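Local coordinates for C2 domain protein (Scophthalmus maximus, PDB 3W56) that binds calcium ions through the loops at one end of a C2 domain beta-sandwich, and may take part in wide-pore channel activity, at residues Asp43-Phe49 and Leu84-Asp90; Gln103-Lys107 and Tyr125-Leu129; Ala53-Ser59 and Glu71-His75. All blocks are in the same frame, centred on the assembly; numbering follows the deposited sequence.

Contact 1: residues Asp43-Phe49 and Leu84-Asp90; sequences DGYVKVF and LRLEVHD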
loop_
_atom_site.group_PDB
_atom_site.type_symbol
_atom_site.label_atom_id
_atom_site.label_comp_id
_atom_site.label_asym_id
_atom_site.label_seq_id
_atom_site.Cartn_x
_atom_site.Cartn_y
_atom_site.Cartn_z
ATOM N N ASP A 43 9.549 6.959 8.904
ATOM C CA ASP A 43 10.291 6.463 7.736
ATOM C C ASP A 43 9.456 5.418 6.998
ATOM O O ASP A 43 9.671 4.210 7.164
ATOM C CB ASP A 43 11.665 5.872 8.120
ATOM C CG ASP A 43 12.550 6.879 8.801
ATOM O OD1 ASP A 43 12.873 7.902 8.157
ATOM O OD2 ASP A 43 12.889 6.673 9.990
ATOM N N GLY A 44 8.482 5.887 6.211
ATOM C CA GLY A 44 7.427 5.016 5.739
ATOM C C GLY A 44 7.770 4.160 4.550
ATOM O O GLY A 44 8.565 4.496 3.670
ATOM N N TYR A 45 7.107 3.021 4.507
ATOM C CA TYR A 45 7.064 2.181 3.361
ATOM C C TYR A 45 5.784 1.394 3.393
ATOM O O TYR A 45 5.095 1.284 4.439
ATOM C CB TYR A 45 8.346 1.260 3.226
ATOM C CG TYR A 45 8.468 0.138 4.268
ATOM C CD1 TYR A 45 8.174 -1.159 3.921
ATOM C CD2 TYR A 45 8.886 0.413 5.539
ATOM C CE1 TYR A 45 8.259 -2.211 4.870
ATOM C CE2 TYR A 45 9.025 -0.595 6.479
ATOM C CZ TYR A 45 8.700 -1.892 6.131
ATOM O OH TYR A 45 8.827 -2.949 7.033
ATOM N N VAL A 46 5.443 0.821 2.248
ATOM C CA VAL A 46 4.199 0.062 2.056
ATOM C C VAL A 46 4.419 -1.368 1.609
ATOM O O VAL A 46 5.190 -1.648 0.671
ATOM C CB VAL A 46 3.288 0.790 1.022
ATOM C CG1 VAL A 46 1.925 0.157 0.958
ATOM C CG2 VAL A 46 3.201 2.282 1.402
ATOM N N LYS A 47 3.735 -2.293 2.283
ATOM C CA LYS A 47 3.798 -3.708 1.904
ATOM C C LYS A 47 2.535 -4.031 1.178
ATOM O O LYS A 47 1.428 -3.573 1.575
ATOM C CB LYS A 47 3.905 -4.612 3.127
ATOM C CG LYS A 47 5.196 -4.526 3.935
ATOM C CD LYS A 47 5.327 -5.869 4.763
ATOM C CE LYS A 47 6.266 -5.661 5.923
ATOM N NZ LYS A 47 6.235 -6.854 6.865
ATOM N N VAL A 48 2.645 -4.824 0.128
ATOM C CA VAL A 48 1.570 -5.092 -0.828
ATOM C C VAL A 48 1.419 -6.575 -1.034
ATOM O O VAL A 48 2.381 -7.290 -1.476
ATOM C CB VAL A 48 1.840 -4.484 -2.226
ATOM C CG1 VAL A 48 0.692 -4.663 -3.157
ATOM C CG2 VAL A 48 2.145 -2.990 -2.065
ATOM N N PHE A 49 0.215 -7.025 -0.723
ATOM C CA PHE A 49 -0.176 -8.420 -0.954
ATOM C C PHE A 49 -1.402 -8.467 -1.842
ATOM O O PHE A 49 -2.321 -7.636 -1.738
ATOM C CB PHE A 49 -0.521 -9.116 0.373
ATOM C CG PHE A 49 0.562 -9.006 1.415
ATOM C CD1 PHE A 49 1.491 -10.023 1.589
ATOM C CD2 PHE A 49 0.664 -7.857 2.189
ATOM C CE1 PHE A 49 2.496 -9.896 2.569
ATOM C CE2 PHE A 49 1.631 -7.709 3.183
ATOM C CZ PHE A 49 2.576 -8.745 3.363
ATOM N N LEU A 84 -6.760 -7.540 -1.793
ATOM C CA LEU A 84 -5.627 -6.598 -1.835
ATOM C C LEU A 84 -5.412 -6.144 -0.399
ATOM O O LEU A 84 -6.315 -5.630 0.247
ATOM C CB LEU A 84 -5.890 -5.388 -2.808
ATOM C CG LEU A 84 -4.885 -4.230 -2.699
ATOM C CD1 LEU A 84 -3.530 -4.612 -3.321
ATOM C CD2 LEU A 84 -5.440 -2.972 -3.391
ATOM N N ARG A 85 -4.238 -6.416 0.139
ATOM C CA ARG A 85 -3.873 -5.979 1.465
ATOM C C ARG A 85 -2.615 -5.072 1.431
ATOM O O ARG A 85 -1.527 -5.401 0.850
ATOM C CB ARG A 85 -3.643 -7.247 2.350
ATOM C CG ARG A 85 -3.004 -6.962 3.654
ATOM C CD ARG A 85 -2.540 -8.272 4.281
ATOM N NE ARG A 85 -1.930 -8.074 5.591
ATOM C CZ ARG A 85 -2.606 -8.116 6.740
ATOM N NH1 ARG A 85 -3.919 -8.342 6.728
ATOM N NH2 ARG A 85 -1.973 -7.950 7.910
ATOM N N LEU A 86 -2.755 -3.942 2.099
ATOM C CA LEU A 86 -1.734 -2.909 2.110
ATOM C C LEU A 86 -1.359 -2.701 3.543
ATOM O O LEU A 86 -2.184 -2.494 4.404
ATOM C CB LEU A 86 -2.236 -1.611 1.469
ATOM C CG LEU A 86 -2.673 -1.717 0.024
ATOM C CD1 LEU A 86 -3.051 -0.325 -0.582
ATOM C CD2 LEU A 86 -1.636 -2.307 -0.883
ATOM N N GLU A 87 -0.075 -2.783 3.812
ATOM C CA GLU A 87 0.360 -2.417 5.128
ATOM C C GLU A 87 1.323 -1.249 5.011
ATOM O O GLU A 87 2.273 -1.299 4.200
ATOM C CB GLU A 87 1.009 -3.600 5.833
ATOM C CG GLU A 87 0.169 -4.845 5.840
ATOM C CD GLU A 87 0.934 -6.030 6.366
ATOM O OE1 GLU A 87 2.108 -5.832 6.763
ATOM O OE2 GLU A 87 0.373 -7.152 6.337
ATOM N N VAL A 88 1.117 -0.262 5.868
ATOM C CA VAL A 88 2.035 0.865 5.989
ATOM C C VAL A 88 2.911 0.639 7.228
ATOM O O VAL A 88 2.397 0.458 8.344
ATOM C CB VAL A 88 1.292 2.188 6.063
ATOM C CG1 VAL A 88 2.276 3.314 6.338
ATOM C CG2 VAL A 88 0.493 2.412 4.745
ATOM N N HIS A 89 4.217 0.652 7.033
ATOM C CA HIS A 89 5.169 0.463 8.155
ATOM C C HIS A 89 6.118 1.610 8.313
ATOM O O HIS A 89 6.391 2.374 7.385
ATOM C CB HIS A 89 6.022 -0.777 7.965
ATOM C CG HIS A 89 5.245 -2.038 7.940
ATOM N ND1 HIS A 89 5.236 -2.936 9.001
ATOM C CD2 HIS A 89 4.462 -2.579 6.983
ATOM C CE1 HIS A 89 4.469 -3.964 8.687
ATOM N NE2 HIS A 89 3.993 -3.778 7.460
ATOM N N ASP A 90 6.643 1.718 9.515
ATOM C CA ASP A 90 7.630 2.726 9.853
ATOM C C ASP A 90 8.907 1.989 10.098
ATOM O O ASP A 90 8.965 1.130 10.989
ATOM C CB ASP A 90 7.128 3.432 11.087
ATOM C CG ASP A 90 8.022 4.569 11.531
ATOM O OD1 ASP A 90 9.129 4.781 10.926
ATOM O OD2 ASP A 90 7.595 5.259 12.494
HETATM O O HOH W 1 4.046 -7.712 7.572
#
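On one face of the sheet the buried Glu87 carboxylate is held at both oxygens, by Arg85 and His89 of its own strand, and Lys47 and Phe49 of the neighbouring strand pack against it. The strands, 44-49 and 84-90, run antiparallel as the central pair of one sheet of the C2 beta-sandwich. Arg85 grips OE2 side-on, its NE 2.6 Å from Glu87 OE2 in a salt bridge, while His89 NE2 donates in its ring plane to Glu87 OE1 at 2.9 Å. With both oxygens engaged, the carboxylate is fixed in rotation and probably kept charged. Lys47, extended beyond CG, lays its CE over one face of the imidazole, 3.7 Å from the His89 ring centroid, a CH-pi contact; its NZ reaches Glu87 OE1 through a shared water. Phe49 brings CE2 to 3.4 Å from Glu87 OE2, ring and carboxylate planes 40° apart. The Tyr45 ring covers His89 CB, and its hydroxyl bonds to Asp96. On the other face, Val46, Val48, Leu86 and Val88 point into the sandwich, where Leu86 meets Leu123 and Tyr125, and Val88 meets Leu123. At the calcium-binding end, Asp43 N donates to Asp90 OD1 at 3.0 Å, from above the carboxylate plane.

Contact 2: residues Gln103-Lys107 and Tyr125-Leu129; sequences QRQIK and YMYTL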
loop_
_atom_site.group_PDB
_atom_site.type_symbol
_atom_site.label_atom_id
_atom_site.label_comp_id
_atom_site.label_asym_id
_atom_site.label_seq_id
_atom_site.Cartn_x
_atom_site.Cartn_y
_atom_site.Cartn_z
ATOM N N GLN A 103 -7.521 -3.810 3.844
ATOM C CA GLN A 103 -7.944 -4.968 3.102
ATOM C C GLN A 103 -9.149 -4.614 2.264
ATOM O O GLN A 103 -10.117 -3.969 2.737
ATOM C CB GLN A 103 -8.316 -6.065 4.071
ATOM C CG GLN A 103 -7.116 -6.639 4.795
ATOM C CD GLN A 103 -7.448 -7.967 5.462
ATOM O OE1 GLN A 103 -6.834 -8.992 5.160
ATOM N NE2 GLN A 103 -8.435 -7.951 6.363
ATOM N N ARG A 104 -9.109 -5.053 1.020
ATOM C CA ARG A 104 -10.152 -4.718 0.074
ATOM C C ARG A 104 -10.297 -5.811 -0.991
ATOM O O ARG A 104 -9.306 -6.251 -1.546
ATOM C CB ARG A 104 -9.758 -3.418 -0.599
ATOM C CG ARG A 104 -10.576 -3.076 -1.757
ATOM C CD ARG A 104 -10.256 -1.694 -2.157
ATOM N NE ARG A 104 -10.388 -0.716 -1.085
ATOM C CZ ARG A 104 -11.561 -0.325 -0.552
ATOM N NH1 ARG A 104 -12.711 -0.839 -0.995
ATOM N NH2 ARG A 104 -11.591 0.600 0.418
ATOM N N GLN A 105 -11.525 -6.192 -1.311
ATOM C CA GLN A 105 -11.714 -7.121 -2.420
ATOM C C GLN A 105 -11.597 -6.348 -3.715
ATOM O O GLN A 105 -12.252 -5.323 -3.904
ATOM C CB GLN A 105 -13.068 -7.798 -2.342
ATOM C CG GLN A 105 -13.044 -9.206 -1.721
ATOM C CD GLN A 105 -14.445 -9.750 -1.458
ATOM O OE1 GLN A 105 -15.447 -8.989 -1.438
ATOM N NE2 GLN A 105 -14.540 -11.062 -1.270
ATOM N N ILE A 106 -10.752 -6.832 -4.630
ATOM C CA ILE A 106 -10.562 -6.096 -5.863
ATOM C C ILE A 106 -11.625 -6.422 -6.922
ATOM O O ILE A 106 -12.092 -7.561 -7.039
ATOM C CB ILE A 106 -9.168 -6.330 -6.415
ATOM C CG1 ILE A 106 -9.005 -7.841 -6.659
ATOM C CG2 ILE A 106 -8.155 -5.893 -5.393
ATOM C CD1 ILE A 106 -7.743 -8.206 -7.469
ATOM N N LYS A 107 -12.010 -5.388 -7.644
ATOM C CA LYS A 107 -13.097 -5.394 -8.605
ATOM C C LYS A 107 -12.553 -4.925 -9.934
ATOM O O LYS A 107 -11.653 -4.066 -9.984
ATOM C CB LYS A 107 -14.211 -4.474 -8.149
ATOM C CG LYS A 107 -14.633 -4.782 -6.755
ATOM C CD LYS A 107 -15.396 -6.083 -6.659
ATOM C CE LYS A 107 -15.412 -6.483 -5.178
ATOM N NZ LYS A 107 -16.686 -7.142 -4.749
ATOM N N TYR A 125 -4.473 5.411 -2.629
ATOM C CA TYR A 125 -3.893 4.531 -3.662
ATOM C C TYR A 125 -4.915 4.319 -4.737
ATOM O O TYR A 125 -6.125 4.592 -4.599
ATOM C CB TYR A 125 -3.469 3.207 -3.031
ATOM C CG TYR A 125 -4.615 2.393 -2.449
ATOM C CD1 TYR A 125 -5.192 1.338 -3.215
ATOM C CD2 TYR A 125 -5.107 2.633 -1.164
ATOM C CE1 TYR A 125 -6.185 0.542 -2.702
ATOM C CE2 TYR A 125 -6.152 1.821 -0.622
ATOM C CZ TYR A 125 -6.685 0.775 -1.419
ATOM O OH TYR A 125 -7.690 -0.067 -0.940
ATOM N N MET A 126 -4.444 3.794 -5.855
ATOM C CA MET A 126 -5.294 3.493 -6.961
ATOM C C MET A 126 -4.970 2.062 -7.328
ATOM O O MET A 126 -3.852 1.577 -7.109
ATOM C CB MET A 126 -5.036 4.395 -8.172
ATOM C CG MET A 126 -5.590 5.747 -7.903
ATOM S SD MET A 126 -5.474 6.743 -9.381
ATOM C CE MET A 126 -6.530 5.839 -10.530
ATOM N N TYR A 127 -5.966 1.407 -7.881
ATOM C CA TYR A 127 -5.614 0.152 -8.581
ATOM C C TYR A 127 -6.455 -0.027 -9.781
ATOM O O TYR A 127 -7.567 0.486 -9.895
ATOM C CB TYR A 127 -5.698 -1.071 -7.630
ATOM C CG TYR A 127 -7.106 -1.545 -7.403
ATOM C CD1 TYR A 127 -7.707 -2.475 -8.269
ATOM C CD2 TYR A 127 -7.854 -1.063 -6.330
ATOM C CE1 TYR A 127 -9.042 -2.908 -8.030
ATOM C CE2 TYR A 127 -9.142 -1.482 -6.088
ATOM C CZ TYR A 127 -9.729 -2.402 -6.950
ATOM O OH TYR A 127 -11.037 -2.770 -6.664
ATOM N N THR A 128 -5.903 -0.760 -10.742
ATOM C CA THR A 128 -6.613 -1.171 -11.947
ATOM C C THR A 128 -6.599 -2.708 -12.049
ATOM O O THR A 128 -5.521 -3.312 -11.996
ATOM C CB THR A 128 -5.967 -0.539 -13.197
ATOM O OG1 THR A 128 -6.251 0.881 -13.199
ATOM C CG2 THR A 128 -6.598 -1.117 -14.456
ATOM N N LEU A 129 -7.783 -3.323 -12.145
ATOM C CA LEU A 129 -7.877 -4.749 -12.432
ATOM C C LEU A 129 -8.460 -4.910 -13.836
ATOM O O LEU A 129 -9.583 -4.468 -14.142
ATOM C CB LEU A 129 -8.732 -5.460 -11.395
ATOM C CG LEU A 129 -8.862 -6.990 -11.560
ATOM C CD1 LEU A 129 -7.580 -7.699 -11.280
ATOM C CD2 LEU A 129 -9.936 -7.368 -10.547
HETATM O O HOH W 2 -8.641 0.861 1.591
#
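The two sheets of the C2 beta-sandwich meet here, at an edge of the domain away from the calcium-binding residues: strand 103-105 borders one sheet, and strand 125-129 lies inside the other. Their axes come no closer than 11.5 Å, so no backbone bond joins them and the gap is spanned by side chains. Tyr125 and Tyr127, two residues apart on the same strand, both reach across and end in hydroxyls that accept from the facing segment. Arg104 NE donates to Tyr125 OH at 2.8 Å, the oxygen lying almost in the guanidinium plane, although the N-H...O angle is only 146°. The arginine runs extended to CD and then turns at chi3 (-54°), which swings NE onto the phenol. A water that lies near the plane of the Tyr125 ring joins the same hydroxyl to Arg104 NH2, making a second, indirect link between the two groups.

Tyr127 takes a backbone partner instead: Lys107 N, two residues past the end of strand 103-105, donates to Tyr127 OH at 3.0 Å. This amide thus finds its acceptor on the opposite sheet. Ile106 CG2 sits over one face of this ring, toward its rim, while CB packs against CE1, and Lys107 O lies at the ring edge. His111 of the adjoining strand also meets the Tyr127 ring, and Leu84 of strand 83-90 packs beside Ile106, continuing the apolar interior. Farther along, Leu129 crosses Ile106 at about a right angle, with Ile106 CD1 3.8 Å from Leu129 CD1. Its other branch turns to the main chain, Leu129 CD2 resting 3.6 Å from Lys107 C.

Contact 3: residues Ala53-Ser59 and Glu71-His75; sequences ANLGETS and EEFSH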
loop_
_atom_site.group_PDB
_atom_site.type_symbol
_atom_site.label_atom_id
_atom_site.label_comp_id
_atom_site.label_asym_id
_atom_site.label_seq_id
_atom_site.Cartn_x
_atom_site.Cartn_y
_atom_site.Cartn_z
ATOM N N ALA A 53 -0.234 -13.797 -2.411
ATOM C CA ALA A 53 1.011 -13.410 -3.063
ATOM C C ALA A 53 1.565 -12.104 -2.473
ATOM O O ALA A 53 0.908 -11.058 -2.507
ATOM C CB ALA A 53 0.790 -13.269 -4.541
ATOM N N ASN A 54 2.763 -12.180 -1.906
ATOM C CA ASN A 54 3.487 -11.002 -1.455
ATOM C C ASN A 54 4.086 -10.292 -2.668
ATOM O O ASN A 54 5.187 -10.639 -3.143
ATOM C CB ASN A 54 4.579 -11.410 -0.457
ATOM C CG ASN A 54 5.275 -10.228 0.183
ATOM O OD1 ASN A 54 5.100 -9.070 -0.207
ATOM N ND2 ASN A 54 6.101 -10.528 1.184
ATOM N N LEU A 55 3.367 -9.277 -3.161
ATOM C CA LEU A 55 3.764 -8.528 -4.350
ATOM C C LEU A 55 5.039 -7.683 -4.204
ATOM O O LEU A 55 5.650 -7.294 -5.212
ATOM C CB LEU A 55 2.606 -7.650 -4.820
ATOM C CG LEU A 55 1.374 -8.395 -5.255
ATOM C CD1 LEU A 55 0.435 -7.419 -5.905
ATOM C CD2 LEU A 55 1.725 -9.532 -6.267
ATOM N N GLY A 56 5.488 -7.465 -2.964
ATOM C CA GLY A 56 6.623 -6.604 -2.705
ATOM C C GLY A 56 6.369 -5.450 -1.738
ATOM O O GLY A 56 5.384 -5.425 -0.985
ATOM N N GLU A 57 7.326 -4.548 -1.676
ATOM C CA GLU A 57 7.197 -3.399 -0.809
ATOM C C GLU A 57 7.819 -2.226 -1.509
ATOM O O GLU A 57 8.705 -2.397 -2.382
ATOM C CB GLU A 57 7.782 -3.614 0.600
ATOM C CG GLU A 57 9.008 -4.453 0.717
ATOM C CD GLU A 57 9.436 -4.614 2.191
ATOM O OE1 GLU A 57 10.378 -3.890 2.606
ATOM O OE2 GLU A 57 8.812 -5.435 2.934
ATOM N N THR A 58 7.315 -1.031 -1.184
ATOM C CA THR A 58 8.078 0.135 -1.569
ATOM C C THR A 58 9.420 0.290 -0.852
ATOM O O THR A 58 9.633 -0.231 0.233
ATOM C CB THR A 58 7.317 1.447 -1.283
ATOM O OG1 THR A 58 7.183 1.705 0.137
ATOM C CG2 THR A 58 5.911 1.400 -1.915
ATOM N N SER A 59 10.251 1.140 -1.450
ATOM C CA SER A 59 11.362 1.752 -0.746
ATOM C C SER A 59 10.891 2.608 0.443
ATOM O O SER A 59 9.710 2.974 0.588
ATOM C CB SER A 59 12.258 2.547 -1.736
ATOM O OG SER A 59 11.578 3.734 -2.220
ATOM N N GLU A 71 6.895 3.686 -6.814
ATOM C CA GLU A 71 6.643 2.261 -7.016
ATOM C C GLU A 71 5.241 1.925 -7.438
ATOM O O GLU A 71 4.234 2.485 -6.941
ATOM C CB GLU A 71 7.138 1.372 -5.898
ATOM C CG GLU A 71 8.585 1.414 -5.616
ATOM C CD GLU A 71 9.035 2.473 -4.647
ATOM O OE1 GLU A 71 8.339 3.511 -4.360
ATOM O OE2 GLU A 71 10.133 2.260 -4.125
ATOM N N GLU A 72 5.148 1.053 -8.417
ATOM C CA GLU A 72 3.928 0.442 -8.821
ATOM C C GLU A 72 4.145 -1.074 -8.694
ATOM O O GLU A 72 5.313 -1.566 -8.750
ATOM C CB GLU A 72 3.521 0.880 -10.201
ATOM C CG GLU A 72 3.681 2.406 -10.382
ATOM C CD GLU A 72 3.047 2.905 -11.640
ATOM O OE1 GLU A 72 2.870 4.158 -11.643
ATOM O OE2 GLU A 72 2.742 2.072 -12.556
ATOM N N PHE A 73 3.050 -1.796 -8.499
ATOM C CA PHE A 73 3.100 -3.231 -8.260
ATOM C C PHE A 73 2.127 -3.872 -9.198
ATOM O O PHE A 73 0.951 -3.464 -9.314
ATOM C CB PHE A 73 2.749 -3.554 -6.780
ATOM C CG PHE A 73 3.693 -2.919 -5.781
ATOM C CD1 PHE A 73 4.841 -3.623 -5.364
ATOM C CD2 PHE A 73 3.484 -1.597 -5.302
ATOM C CE1 PHE A 73 5.724 -3.096 -4.484
ATOM C CE2 PHE A 73 4.385 -1.061 -4.380
ATOM C CZ PHE A 73 5.537 -1.784 -3.986
ATOM N N SER A 74 2.578 -4.921 -9.893
ATOM C CA SER A 74 1.640 -5.584 -10.746
ATOM C C SER A 74 1.683 -7.078 -10.378
ATOM O O SER A 74 2.726 -7.646 -9.938
ATOM C CB SER A 74 1.910 -5.302 -12.256
ATOM O OG SER A 74 1.168 -4.161 -12.797
ATOM N N HIS A 75 0.507 -7.667 -10.484
ATOM C CA HIS A 75 0.353 -9.128 -10.285
ATOM C C HIS A 75 -0.434 -9.654 -11.475
ATOM O O HIS A 75 -1.563 -9.227 -11.823
ATOM C CB HIS A 75 -0.344 -9.445 -8.964
ATOM C CG HIS A 75 -0.390 -10.924 -8.649
ATOM N ND1 HIS A 75 0.667 -11.783 -8.912
ATOM C CD2 HIS A 75 -1.351 -11.681 -8.066
ATOM C CE1 HIS A 75 0.347 -13.008 -8.519
ATOM N NE2 HIS A 75 -0.860 -12.969 -7.974
HETATM O O HOH W 3 9.609 5.986 -3.981
#
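With chi1 of -60°, Phe73 sets CG beside its own backbone N and sends its ring across to the backbone of residues 55-58, while Glu71, bent at chi2 (88°), curls its carboxylate round to Ser59. Phe73 CZ comes 3.4 Å from Thr58 N, and the main chain of Glu57 and Thr58 follows the ring edge close to its plane. Gly56, at a positive phi of 124°, brings its C to 3.7 Å from Phe73 CE1. Thr58 CG2 packs at 3.8 Å from Phe73 CE2. At the Ser59 end of the contact, Glu71 OE2 accepts two bonds from one residue: Ser59 OG, 2.8 Å away, uses the syn lone pair of Glu71 OE2, and Ser59 N, at 2.9 Å, meets it from above the carboxylate plane. A water donates to Glu71 OE1. At the other end Leu55 CD2 lies 3.4 Å from His75 CB, the two side chains crossing at about a right angle, and Ala53 CB makes an off-centre CH-pi contact with the imidazole. Strands 53-57 and 73-75 border different sheets, and side chains close the gap between them, as at the edge of a C2 beta-sandwich.

In the fold
Contact 1 is made within one sheet, whereas contacts 2 and 3 each join that sheet to the other, at its two outermost strands, 97-105 and 53-57. Their centres lie about 14 Å and 9 Å from that of contact 1, and about 13 Å from each other. Contact 1 touches both: Leu84 N lies 2.9 Å from Arg104 O, and Val46 N lies 2.9 Å from Thr58 OG1, both probable hydrogen bonds. Contacts 2 and 3 do not touch, their nearest atoms being about 6 Å apart. Of the three, contact 1 contains calcium ligands, Asp43 and Asp90, although no calcium is bound here; contact 2 lies away from the site.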